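Local coordinates for galactose mutarotase-like protein (Clostridium acetobutylicum, PDB 3OS7) that probably binds carbohydrates and may act as an aldose 1-epimerase, interconverting the anomers of a free sugar, at residues P75-P79 with H109-K113; Q126-L130 with S156-K162; L164-V170 with W330-L336; V276-S280 with C299-Q303. All coordinates share one frame; numbering follows the deposited sequence. Where two conformers were deposited one is given.

Interaction 1: residues P75-P79 with H109-K113; sequences PVLFP and HGFIK
The loop H109-K113 carries the histidine-glycine pair of this aldose 1-epimerase-like fold and lies along strand 76-77 and the F78-P79 turn, which contains a cis peptide bond. One direct backbone hydrogen bond joins them: F78 N donates to H109 O (3.2 Å), arriving well above the carbonyl plane. The same oxygen accepts from water 1, which also donates to V76 O and accepts from K113 N, so a single solvent molecule closes the gap between strand and loop. Water 2 does likewise between F78 O and F111 N and sits over one face of the F111 ring. G110, bare of side chain, brings CA to 3.2 Å from F78 O, a CA-H...O contact. I112 turns toward segment 75-79, its CD1 3.9 Å from V76 CG1 and 3.7 Å from F78 CB. L77 runs alongside H109, its CD1 3.7 Å from H109 ND1. The K113 chain bends at its last torsion (chi4 -47°) and returns NZ to G110 O at 2.8 Å, tying the loop to itself. H109 NE2 hydrogen-bonds a tartrate, probably from the crystallisation liquor, while H185 meets the imidazole nearly at right angles. A histidine held this way is consistent with the sugar-binding pocket of mutarotases.

Interaction 2: residues Q126-L130 with S156-K162; sequences QDKAL and SYELSSK
A129 and L159 form a hydrogen-bonded pair of antiparallel strands: A129 N donates to L159 O (2.9 Å), and L159 N returns a nearly straight bond to A129 O (2.7 Å, 173° at the hydrogen). L130 and E158 follow as a non-hydrogen-bonded pair, where L130 CA approaches Y157 O at 3.3 Å. The L130 side chain, with CG anti to the backbone N (chi1 177°), sends CD1 down beside that carbonyl oxygen and on to S156 OG, 3.5 Å away. On the same face K128 slants across its neighbours. Its CG rests on S160 CB, and K128 CD lies 3.8 Å from E158 CD, the carboxylate carbon. K128 NZ stops 4.1 Å from E158 OE2, too far for a salt bridge, and stands 3.9 Å from K162 NZ. Farther out, S160 OG accepts from K162 N in an ST turn that leads the chain out of the strand. The hydroxyl of S156 is engaged by E132, and on the other face Y157 OH bonds Q166. Strand 163-172 flanks segment 156-162, while A129, Y157 and L159 press against strand 18-25. The pairing thus has a buried, mainly apolar face with A129, Y157 and L159, and a charged one with K128 and E158, where the carboxylate probably offsets part of the repulsion between the two lysines without pairing firmly with K128.

Interaction 3: residues L164-V170 with W330-L336; sequences LKQTTSV and WSGVCKL. With EDO (1,2-ethanediol), chain H.
L164-V170 and W330-L336 run antiparallel at 164°, and four hydrogen-bonded pairs, L164-L336, Q166-C334, T168-G332 and V170-W330, each exchange two backbone bonds of 2.8 to 3.0 Å. On the inner face, the indole of W330 lies forward along its own strand, and G332, lacking a side chain, lets the ring lie with one face over G332 N, toward its rim. T168 CG2 meets the ring in plane at its edge, 3.9 Å from CZ3. Q166 is extended, chi1 of 169° swinging CG away from the main-chain amide, which brings NE2 to 3.5 Å from C334 CB. That nitrogen donates to water 5 (2.7 Å), which also bonds T168 OG1. On the outer face K165 and K335 lie side by side, K165 CD 4.0 Å from K335 CE, and V333 CG1 packs on K165 CG. At the far end S169 OG hydrogen-bonds O1 of an ethanediol (2.8 Å), probably from the crystallisation liquor and bonded also to Q152. The polar ends of Q166 and T168 are thus satisfied by water 5 and, respectively, by Y157 OH and Y184 OH, whereas the two lysine ammonium groups, 5.7 Å apart between NZ atoms, share water 4, though its bond to K165 is weak.

Interaction 4: residues V276-S280 with C299-Q303; sequences VYEMS and CIEPQ
Y277 spans the interior of the beta-sandwich to reach I300 and P302, in the manner of the supersandwich fold of the galactose mutarotase superfamily. The two strands share no hydrogen bond. Their axes lie 9.7 Å apart and run nearly parallel, at 11°, so that the contact is made by side chains, with the I300 carbonyl as the one backbone group they meet. From CB, which is directed at the opposing strand, the tyrosine extends with CG anti to its own amide nitrogen (chi1 -172°). CD2 then slides past the I300 branch, 4.1 Å from CG2. CE2 comes next, 3.4 Å from I300 O, which lies at the ring edge and in its plane. This carbonyl oxygen is buried without a hydrogen-bonding partner in the model, and the ring edge is its neighbour here. CZ comes 4.0 Å from P302 CG, the two side chains crossing at about a right angle, and OH ends 3.3 Å from that same CG. The hydroxyl is satisfied elsewhere, by S186 OG, while F188 meets the aromatic ring from strand 178-189. Beside this, the selenomethionine M279 is extended beyond CG to its methyl group. L286 touches both M279 and I300, closing the apolar cluster from strand 285-289. M279 SE sits 3.8 Å from P302 CB, and M279 CE reaches to 4.2 Å from I300 CG2.

Overall arrangement
Interactions 2, 3 and 4 run across adjoining antiparallel strands as far as V276-S280, which faces C299-Q303 across the interior. S156-K162 bonds to L164-V170 through E158 N and K165 O (2.8 Å), and W330-L336 bonds to V276-S280 through K335 N and E278 O (2.8 Å). Centres are about 13 Å apart between interactions 2 and 3 and about 10 Å between 3 and 4. Interaction 1 does not touch the others, though its nearest atoms are about 4 Å from interaction 3, and it supplies the tartrate-binding histidine. Strand 178-189 links it to interaction 4: H185 meets H109 and also touches E301, which points away from the apolar contact, consistent with a pocket lined from both contacts.

Interaction 1: residues P75-P79 with H109-K113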
loop_
_atom_site.group_PDB
_atom_site.type_symbol
_atom_site.label_atom_id
_atom_site.label_comp_id
_atom_site.label_asym_id
_atom_site.label_seq_id
_atom_site.Cartn_x
_atom_site.Cartn_y
_atom_site.Cartn_z
ATOM N N PRO A 75 -2.751 1.302 3.929
ATOM C CA PRO A 75 -2.982 0.031 4.627
ATOM C C PRO A 75 -1.968 -1.028 4.230
ATOM O O PRO A 75 -1.950 -1.480 3.090
ATOM C CB PRO A 75 -4.380 -0.387 4.157
ATOM C CG PRO A 75 -4.871 0.778 3.297
ATOM C CD PRO A 75 -3.667 1.447 2.788
ATOM N N VAL A 76 -1.170 -1.486 5.193
ATOM C CA VAL A 76 -0.187 -2.525 4.901
ATOM C C VAL A 76 -0.820 -3.925 4.873
ATOM O O VAL A 76 -1.564 -4.316 5.766
ATOM C CB VAL A 76 1.023 -2.433 5.850
ATOM C CG1 VAL A 76 0.636 -2.768 7.258
ATOM C CG2 VAL A 76 2.177 -3.302 5.351
ATOM N N LEU A 77 -0.466 -4.700 3.848
ATOM C CA LEU A 77 -1.100 -5.989 3.592
ATOM C C LEU A 77 -0.093 -7.120 3.739
ATOM O O LEU A 77 1.030 -7.017 3.231
ATOM C CB LEU A 77 -1.659 -6.033 2.178
ATOM C CG LEU A 77 -2.522 -4.872 1.744
ATOM C CD1 LEU A 77 -2.915 -4.986 0.275
ATOM C CD2 LEU A 77 -3.797 -4.789 2.657
ATOM N N PHE A 78 -0.524 -8.205 4.364
ATOM C CA PHE A 78 0.295 -9.399 4.596
ATOM C C PHE A 78 -0.644 -10.588 4.751
ATOM O O PHE A 78 -1.150 -10.822 5.854
ATOM C CB PHE A 78 1.125 -9.205 5.869
ATOM C CG PHE A 78 2.070 -10.367 6.215
ATOM C CD1 PHE A 78 2.961 -10.873 5.282
ATOM C CD2 PHE A 78 2.098 -10.894 7.499
ATOM C CE1 PHE A 78 3.822 -11.888 5.587
ATOM C CE2 PHE A 78 2.971 -11.913 7.833
ATOM C CZ PHE A 78 3.833 -12.432 6.876
ATOM N N PRO A 79 -0.948 -11.301 3.660
ATOM C CA PRO A 79 -0.489 -11.097 2.296
ATOM C C PRO A 79 -1.378 -10.062 1.600
ATOM O O PRO A 79 -2.541 -9.929 1.974
ATOM C CB PRO A 79 -0.726 -12.451 1.661
ATOM C CG PRO A 79 -1.971 -12.953 2.346
ATOM C CD PRO A 79 -1.889 -12.439 3.748
ATOM N N HIS A 109 -5.818 -10.164 2.154
ATOM C CA HIS A 109 -5.249 -8.940 2.747
ATOM C C HIS A 109 -4.532 -9.021 4.106
ATOM O O HIS A 109 -3.693 -8.167 4.417
ATOM C CB HIS A 109 -6.286 -7.819 2.787
ATOM C CG HIS A 109 -6.704 -7.330 1.437
ATOM N ND1 HIS A 109 -5.837 -7.275 0.355
ATOM C CD2 HIS A 109 -7.884 -6.818 1.008
ATOM C CE1 HIS A 109 -6.497 -6.796 -0.693
ATOM N NE2 HIS A 109 -7.740 -6.518 -0.322
ATOM N N GLY A 110 -4.846 -10.028 4.908
ATOM C CA GLY A 110 -4.238 -10.148 6.232
ATOM C C GLY A 110 -4.906 -9.337 7.345
ATOM O O GLY A 110 -5.897 -8.650 7.131
ATOM N N PHE A 111 -4.346 -9.412 8.540
ATOM C CA PHE A 111 -4.944 -8.775 9.725
ATOM C C PHE A 111 -4.109 -7.618 10.263
ATOM O O PHE A 111 -4.584 -6.873 11.120
ATOM C CB PHE A 111 -5.150 -9.808 10.858
ATOM C CG PHE A 111 -3.900 -10.526 11.231
ATOM C CD1 PHE A 111 -3.009 -9.977 12.138
ATOM C CD2 PHE A 111 -3.583 -11.738 10.644
ATOM C CE1 PHE A 111 -1.819 -10.621 12.443
ATOM C CE2 PHE A 111 -2.399 -12.378 10.922
ATOM C CZ PHE A 111 -1.506 -11.826 11.842
ATOM N N ILE A 112 -2.874 -7.453 9.800
ATOM C CA ILE A 112 -2.021 -6.451 10.421
ATOM C C ILE A 112 -2.549 -5.038 10.143
ATOM O O ILE A 112 -2.362 -4.150 10.936
ATOM C CB ILE A 112 -0.490 -6.587 10.079
ATOM C CG1 ILE A 112 -0.210 -6.381 8.602
ATOM C CG2 ILE A 112 0.069 -7.948 10.581
ATOM C CD1 ILE A 112 1.305 -6.461 8.286
ATOM N N LYS A 113 -3.281 -4.864 9.049
ATOM C CA LYS A 113 -3.919 -3.580 8.742
ATOM C C LYS A 113 -5.021 -3.208 9.746
ATOM O O LYS A 113 -5.385 -2.047 9.840
ATOM C CB LYS A 113 -4.555 -3.586 7.344
ATOM C CG LYS A 113 -5.687 -4.586 7.148
ATOM C CD LYS A 113 -6.143 -4.641 5.657
ATOM C CE LYS A 113 -7.469 -5.286 5.531
ATOM N NZ LYS A 113 -7.596 -6.541 6.281
HETATM O O HOH W 1 -2.958 -6.661 6.723
HETATM O O HOH W 2 -1.542 -10.208 8.447
#

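Interaction 2: residues Q126-L130 with S156-K162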
loop_
_atom_site.group_PDB
_atom_site.type_symbol
_atom_site.label_atom_id
_atom_site.label_comp_id
_atom_site.label_asym_id
_atom_site.label_seq_id
_atom_site.Cartn_x
_atom_site.Cartn_y
_atom_site.Cartn_z
ATOM N N GLN A 126 17.922 17.119 11.356
ATOM C CA GLN A 126 18.125 18.058 10.278
ATOM C C GLN A 126 16.774 18.718 10.099
ATOM O O GLN A 126 16.233 19.260 11.070
ATOM C CB GLN A 126 18.665 17.364 9.017
ATOM C CG GLN A 126 19.758 16.326 9.339
ATOM C CD GLN A 126 21.049 16.516 8.544
ATOM O OE1 GLN A 126 21.750 15.546 8.247
ATOM N NE2 GLN A 126 21.375 17.766 8.213
ATOM N N ASP A 127 16.226 18.652 8.891
ATOM C CA ASP A 127 14.897 19.175 8.638
ATOM C C ASP A 127 13.935 18.059 8.209
ATOM O O ASP A 127 13.094 18.274 7.358
ATOM C CB ASP A 127 14.947 20.284 7.583
ATOM C CG ASP A 127 15.769 21.506 8.042
ATOM O OD1 ASP A 127 16.150 21.570 9.237
ATOM O OD2 ASP A 127 16.035 22.398 7.203
ATOM N N LYS A 128 14.065 16.886 8.827
ATOM C CA LYS A 128 13.176 15.740 8.575
ATOM C C LYS A 128 12.430 15.310 9.852
ATOM O O LYS A 128 12.975 15.434 10.945
ATOM C CB LYS A 128 13.985 14.545 8.120
ATOM C CG LYS A 128 14.825 14.819 6.856
ATOM C CD LYS A 128 15.813 13.686 6.562
ATOM C CE LYS A 128 16.835 14.114 5.503
ATOM N NZ LYS A 128 16.168 14.508 4.219
ATOM N N ALA A 129 11.236 14.738 9.686
ATOM C CA ALA A 129 10.482 14.182 10.797
ATOM C C ALA A 129 10.349 12.701 10.555
ATOM O O ALA A 129 9.874 12.284 9.499
ATOM C CB ALA A 129 9.106 14.863 10.953
ATOM N N LEU A 130 10.789 11.917 11.535
ATOM C CA LEU A 130 10.787 10.468 11.473
ATOM C C LEU A 130 9.842 9.871 12.520
ATOM O O LEU A 130 9.930 10.190 13.718
ATOM C CB LEU A 130 12.210 9.925 11.681
ATOM C CG LEU A 130 12.400 8.408 11.718
ATOM C CD1 LEU A 130 12.168 7.831 10.357
ATOM C CD2 LEU A 130 13.782 8.010 12.194
ATOM N N SER A 156 8.617 2.616 8.785
ATOM C CA SER A 156 9.453 3.750 9.103
ATOM C C SER A 156 9.178 4.891 8.133
ATOM O O SER A 156 9.502 4.826 6.937
ATOM C CB SER A 156 10.924 3.335 9.074
ATOM O OG SER A 156 11.729 4.442 9.460
ATOM N N TYR A 157 8.531 5.935 8.640
ATOM C CA TYR A 157 8.127 7.055 7.820
ATOM C C TYR A 157 9.017 8.251 8.034
ATOM O O TYR A 157 9.156 8.736 9.153
ATOM C CB TYR A 157 6.676 7.420 8.131
ATOM C CG TYR A 157 5.707 6.439 7.545
ATOM C CD1 TYR A 157 5.463 6.439 6.166
ATOM C CD2 TYR A 157 5.049 5.522 8.316
ATOM C CE1 TYR A 157 4.575 5.568 5.602
ATOM C CE2 TYR A 157 4.144 4.633 7.737
ATOM C CZ TYR A 157 3.921 4.661 6.378
ATOM O OH TYR A 157 3.034 3.780 5.767
ATOM N N GLU A 158 9.624 8.735 6.956
ATOM C CA GLU A 158 10.466 9.904 7.027
ATOM C C GLU A 158 9.847 10.986 6.163
ATOM O O GLU A 158 9.750 10.871 4.941
ATOM C CB GLU A 158 11.879 9.586 6.565
ATOM C CG GLU A 158 12.759 10.809 6.407
ATOM C CD GLU A 158 13.928 10.536 5.443
ATOM O OE1 GLU A 158 14.820 9.777 5.879
ATOM O OE2 GLU A 158 13.918 11.039 4.265
ATOM N N LEU A 159 9.452 12.068 6.801
ATOM C CA LEU A 159 8.891 13.196 6.080
ATOM C C LEU A 159 9.940 14.316 5.938
ATOM O O LEU A 159 10.676 14.616 6.881
ATOM C CB LEU A 159 7.664 13.684 6.834
ATOM C CG LEU A 159 6.679 14.620 6.159
ATOM C CD1 LEU A 159 6.130 14.032 4.839
ATOM C CD2 LEU A 159 5.530 14.927 7.169
ATOM N N SER A 160 9.978 14.928 4.763
ATOM C CA SER A 160 10.954 15.979 4.436
ATOM C C SER A 160 10.428 16.793 3.272
ATOM O O SER A 160 9.321 16.540 2.758
ATOM C CB SER A 160 12.320 15.366 4.073
ATOM O OG SER A 160 12.308 14.802 2.758
ATOM N N SER A 161 11.237 17.754 2.820
ATOM C CA SER A 161 10.882 18.517 1.639
ATOM C C SER A 161 10.770 17.673 0.375
ATOM O O SER A 161 10.174 18.110 -0.607
ATOM C CB SER A 161 11.861 19.669 1.403
ATOM O OG SER A 161 13.099 19.172 0.969
ATOM N N LYS A 162 11.347 16.477 0.386
ATOM C CA LYS A 162 11.203 15.534 -0.705
ATOM C C LYS A 162 9.924 14.685 -0.630
ATOM O O LYS A 162 9.714 13.792 -1.466
ATOM C CB LYS A 162 12.405 14.590 -0.736
ATOM C CG LYS A 162 13.718 15.316 -1.024
ATOM C CD LYS A 162 14.923 14.397 -0.902
ATOM C CE LYS A 162 15.278 14.066 0.534
ATOM N NZ LYS A 162 16.401 13.078 0.571
HETATM O O HOH W 3 13.305 18.674 4.558
#

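Interaction 3: residues L164-V170 with W330-L336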
loop_
_atom_site.group_PDB
_atom_site.type_symbol
_atom_site.label_atom_id
_atom_site.label_comp_id
_atom_site.label_asym_id
_atom_site.label_seq_id
_atom_site.Cartn_x
_atom_site.Cartn_y
_atom_site.Cartn_z
ATOM N N LEU A 164 7.180 12.118 1.531
ATOM C CA LEU A 164 7.128 11.030 2.494
ATOM C C LEU A 164 7.885 9.822 1.956
ATOM O O LEU A 164 7.610 9.379 0.863
ATOM C CB LEU A 164 5.681 10.613 2.776
ATOM C CG LEU A 164 5.485 9.534 3.853
ATOM C CD1 LEU A 164 5.867 10.091 5.228
ATOM C CD2 LEU A 164 3.991 9.056 3.898
ATOM N N LYS A 165 8.828 9.314 2.743
ATOM C CA LYS A 165 9.521 8.056 2.448
ATOM C C LYS A 165 9.075 7.001 3.450
ATOM O O LYS A 165 9.075 7.206 4.677
ATOM C CB LYS A 165 11.041 8.238 2.529
ATOM C CG LYS A 165 11.846 7.020 2.153
ATOM C CD LYS A 165 13.344 7.357 1.957
ATOM C CE LYS A 165 14.189 7.096 3.113
ATOM N NZ LYS A 165 15.600 6.835 2.636
ATOM N N GLN A 166 8.613 5.898 2.903
ATOM C CA GLN A 166 8.084 4.797 3.651
ATOM C C GLN A 166 9.042 3.620 3.464
ATOM O O GLN A 166 9.173 3.093 2.348
ATOM C CB GLN A 166 6.711 4.444 3.071
ATOM C CG GLN A 166 6.110 3.126 3.571
ATOM C CD GLN A 166 4.949 2.706 2.710
ATOM O OE1 GLN A 166 3.783 2.985 3.020
ATOM N NE2 GLN A 166 5.262 2.107 1.576
ATOM N N THR A 167 9.689 3.189 4.545
ATOM C CA THR A 167 10.495 1.964 4.529
ATOM C C THR A 167 9.736 0.905 5.339
ATOM O O THR A 167 9.541 1.046 6.550
ATOM C CB THR A 167 11.947 2.201 5.064
ATOM O OG1 THR A 167 12.591 3.217 4.289
ATOM C CG2 THR A 167 12.808 0.924 4.972
ATOM N N THR A 168 9.320 -0.156 4.649
ATOM C CA THR A 168 8.545 -1.265 5.226
ATOM C C THR A 168 9.493 -2.439 5.422
ATOM O O THR A 168 10.258 -2.776 4.535
ATOM C CB THR A 168 7.413 -1.685 4.283
ATOM O OG1 THR A 168 6.651 -0.520 3.937
ATOM C CG2 THR A 168 6.530 -2.754 4.900
ATOM N N SER A 169 9.472 -3.054 6.589
ATOM C CA SER A 169 10.350 -4.208 6.793
ATOM C C SER A 169 9.694 -5.207 7.679
ATOM O O SER A 169 8.845 -4.856 8.500
ATOM C CB SER A 169 11.707 -3.775 7.375
ATOM O OG SER A 169 11.531 -3.050 8.564
ATOM N N VAL A 170 10.091 -6.466 7.510
ATOM C CA VAL A 170 9.643 -7.511 8.376
ATOM C C VAL A 170 10.819 -8.447 8.612
ATOM O O VAL A 170 11.648 -8.626 7.721
ATOM C CB VAL A 170 8.420 -8.265 7.815
ATOM C CG1 VAL A 170 8.674 -8.773 6.437
ATOM C CG2 VAL A 170 8.036 -9.371 8.744
ATOM N N TRP A 330 13.113 -8.706 5.159
ATOM C CA TRP A 330 12.759 -8.126 3.859
ATOM C C TRP A 330 12.485 -6.645 4.119
ATOM O O TRP A 330 11.930 -6.288 5.170
ATOM C CB TRP A 330 11.480 -8.798 3.299
ATOM C CG TRP A 330 10.909 -8.069 2.055
ATOM C CD1 TRP A 330 11.160 -8.363 0.748
ATOM C CD2 TRP A 330 10.014 -6.952 2.048
ATOM N NE1 TRP A 330 10.478 -7.502 -0.066
ATOM C CE2 TRP A 330 9.769 -6.622 0.708
ATOM C CE3 TRP A 330 9.366 -6.226 3.044
ATOM C CZ2 TRP A 330 8.943 -5.568 0.346
ATOM C CZ3 TRP A 330 8.549 -5.188 2.688
ATOM C CH2 TRP A 330 8.354 -4.856 1.356
ATOM N N SER A 331 12.889 -5.783 3.195
ATOM C CA SER A 331 12.565 -4.358 3.269
ATOM C C SER A 331 12.235 -3.805 1.875
ATOM O O SER A 331 12.875 -4.176 0.879
ATOM C CB SER A 331 13.727 -3.568 3.877
ATOM O OG SER A 331 13.458 -2.173 3.895
ATOM N N GLY A 332 11.258 -2.914 1.806
ATOM C CA GLY A 332 10.941 -2.221 0.570
ATOM C C GLY A 332 10.713 -0.761 0.871
ATOM O O GLY A 332 10.334 -0.414 2.000
ATOM N N VAL A 333 10.943 0.096 -0.122
ATOM C CA VAL A 333 10.772 1.526 0.042
ATOM C C VAL A 333 9.831 2.110 -1.005
ATOM O O VAL A 333 9.966 1.813 -2.203
ATOM C CB VAL A 333 12.118 2.235 -0.109
ATOM C CG1 VAL A 333 11.982 3.728 0.049
ATOM C CG2 VAL A 333 13.134 1.655 0.869
ATOM N N CYS A 334 8.918 2.975 -0.566
ATOM C CA CYS A 334 8.094 3.790 -1.472
ATOM C C CYS A 334 8.218 5.243 -1.077
ATOM O O CYS A 334 8.593 5.549 0.075
ATOM C CB CYS A 334 6.639 3.384 -1.423
ATOM S SG CYS A 334 6.313 1.719 -2.028
ATOM N N LYS A 335 7.986 6.131 -2.034
ATOM C CA LYS A 335 8.022 7.553 -1.797
ATOM C C LYS A 335 6.770 8.187 -2.361
ATOM O O LYS A 335 6.300 7.796 -3.412
ATOM C CB LYS A 335 9.266 8.172 -2.441
ATOM C CG LYS A 335 10.552 7.708 -1.824
ATOM C CD LYS A 335 11.759 8.269 -2.566
ATOM C CE LYS A 335 13.055 7.701 -2.001
ATOM N NZ LYS A 335 14.258 8.255 -2.694
ATOM N N LEU A 336 6.227 9.161 -1.644
ATOM C CA LEU A 336 5.076 9.911 -2.122
ATOM C C LEU A 336 5.457 11.397 -2.072
ATOM O O LEU A 336 5.906 11.887 -1.045
ATOM C CB LEU A 336 3.882 9.665 -1.203
ATOM C CG LEU A 336 3.131 8.372 -1.379
ATOM C CD1 LEU A 336 2.114 8.213 -0.212
ATOM C CD2 LEU A 336 2.401 8.369 -2.717
HETATM C C1 EDO H . 12.558 -5.633 10.434
HETATM O O1 EDO H . 13.332 -4.449 10.254
HETATM C C2 EDO H . 11.330 -5.324 11.290
HETATM O O2 EDO H . 11.715 -4.831 12.589
HETATM O O HOH W 4 16.159 8.354 -0.401
HETATM O O HOH W 5 7.394 0.478 1.402
#

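Interaction 4: residues V276-S280 with C299-Q303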
loop_
_atom_site.group_PDB
_atom_site.type_symbol
_atom_site.label_atom_id
_atom_site.label_comp_id
_atom_site.label_asym_id
_atom_site.label_seq_id
_atom_site.Cartn_x
_atom_site.Cartn_y
_atom_site.Cartn_z
ATOM N N VAL A 276 3.142 11.779 -7.150
ATOM C CA VAL A 276 4.023 10.676 -7.540
ATOM C C VAL A 276 4.120 9.634 -6.428
ATOM O O VAL A 276 4.354 9.977 -5.256
ATOM C CB VAL A 276 5.448 11.182 -7.876
ATOM C CG1 VAL A 276 6.331 10.013 -8.317
ATOM C CG2 VAL A 276 5.423 12.277 -8.957
ATOM N N TYR A 277 3.973 8.372 -6.807
ATOM C CA TYR A 277 4.077 7.228 -5.910
ATOM C C TYR A 277 5.167 6.319 -6.472
ATOM O O TYR A 277 4.922 5.476 -7.337
ATOM C CB TYR A 277 2.729 6.502 -5.859
ATOM C CG TYR A 277 2.547 5.389 -4.842
ATOM C CD1 TYR A 277 3.376 5.237 -3.738
ATOM C CD2 TYR A 277 1.471 4.487 -4.974
ATOM C CE1 TYR A 277 3.120 4.244 -2.790
ATOM C CE2 TYR A 277 1.251 3.494 -4.049
ATOM C CZ TYR A 277 2.071 3.366 -2.972
ATOM O OH TYR A 277 1.819 2.377 -2.023
ATOM N N GLU A 278 6.385 6.525 -5.995
ATOM C CA GLU A 278 7.561 5.788 -6.460
ATOM C C GLU A 278 7.768 4.542 -5.597
ATOM O O GLU A 278 7.693 4.587 -4.374
ATOM C CB GLU A 278 8.786 6.707 -6.418
ATOM C CG GLU A 278 10.038 6.131 -7.014
ATOM C CD GLU A 278 11.162 7.174 -7.230
ATOM O OE1 GLU A 278 11.023 8.371 -6.866
ATOM O OE2 GLU A 278 12.192 6.760 -7.803
HETATM N N MSE A 279 8.024 3.431 -6.251
HETATM C CA MSE A 279 8.134 2.140 -5.587
HETATM C C MSE A 279 9.480 1.515 -5.896
HETATM O O MSE A 279 9.921 1.527 -7.047
HETATM C CB MSE A 279 7.046 1.204 -6.100
HETATM C CG MSE A 279 5.680 1.745 -6.023
HETATM SE SE MSE A 279 4.433 0.850 -7.213
HETATM C CE MSE A 279 3.076 2.159 -6.981
ATOM N N SER A 280 10.096 0.923 -4.884
ATOM C CA SER A 280 11.368 0.202 -5.080
ATOM C C SER A 280 11.140 -1.102 -5.850
ATOM O O SER A 280 9.999 -1.598 -5.972
ATOM C CB SER A 280 12.055 -0.071 -3.740
ATOM O OG SER A 280 11.370 -1.067 -2.989
ATOM N N CYS A 299 -7.562 3.213 -5.508
ATOM C CA CYS A 299 -6.477 2.463 -4.898
ATOM C C CYS A 299 -5.427 1.990 -5.901
ATOM O O CYS A 299 -5.733 1.402 -6.949
ATOM C CB CYS A 299 -6.996 1.281 -4.128
ATOM S SG CYS A 299 -8.007 1.821 -2.680
ATOM N N ILE A 300 -4.180 2.226 -5.531
ATOM C CA ILE A 300 -3.018 1.854 -6.344
ATOM C C ILE A 300 -2.136 1.036 -5.416
ATOM O O ILE A 300 -1.564 1.573 -4.462
ATOM C CB ILE A 300 -2.297 3.106 -6.892
ATOM C CG1 ILE A 300 -3.227 3.911 -7.797
ATOM C CG2 ILE A 300 -1.033 2.672 -7.682
ATOM C CD1 ILE A 300 -2.612 5.281 -8.275
ATOM N N GLU A 301 -2.068 -0.270 -5.682
ATOM C CA GLU A 301 -1.731 -1.273 -4.684
ATOM C C GLU A 301 -0.476 -2.078 -5.076
ATOM O O GLU A 301 -0.582 -3.099 -5.721
ATOM C CB GLU A 301 -2.920 -2.204 -4.480
ATOM C CG GLU A 301 -4.294 -1.481 -4.292
ATOM C CD GLU A 301 -5.470 -2.469 -4.145
ATOM O OE1 GLU A 301 -5.225 -3.644 -3.839
ATOM O OE2 GLU A 301 -6.633 -2.080 -4.352
ATOM N N PRO A 302 0.698 -1.617 -4.644
ATOM C CA PRO A 302 1.918 -2.352 -4.923
ATOM C C PRO A 302 1.976 -3.648 -4.142
ATOM O O PRO A 302 1.465 -3.708 -3.020
ATOM C CB PRO A 302 3.013 -1.401 -4.480
ATOM C CG PRO A 302 2.403 -0.540 -3.472
ATOM C CD PRO A 302 0.968 -0.379 -3.872
ATOM N N GLN A 303 2.607 -4.657 -4.738
ATOM C CA GLN A 303 2.757 -5.980 -4.120
ATOM C C GLN A 303 4.103 -6.572 -4.470
ATOM O O GLN A 303 4.593 -6.367 -5.572
ATOM C CB GLN A 303 1.657 -6.968 -4.605
ATOM C CG GLN A 303 0.258 -6.449 -4.572
ATOM C CD GLN A 303 -0.829 -7.471 -4.901
ATOM O OE1 GLN A 303 -1.995 -7.236 -4.611
ATOM N NE2 GLN A 303 -0.459 -8.602 -5.484
#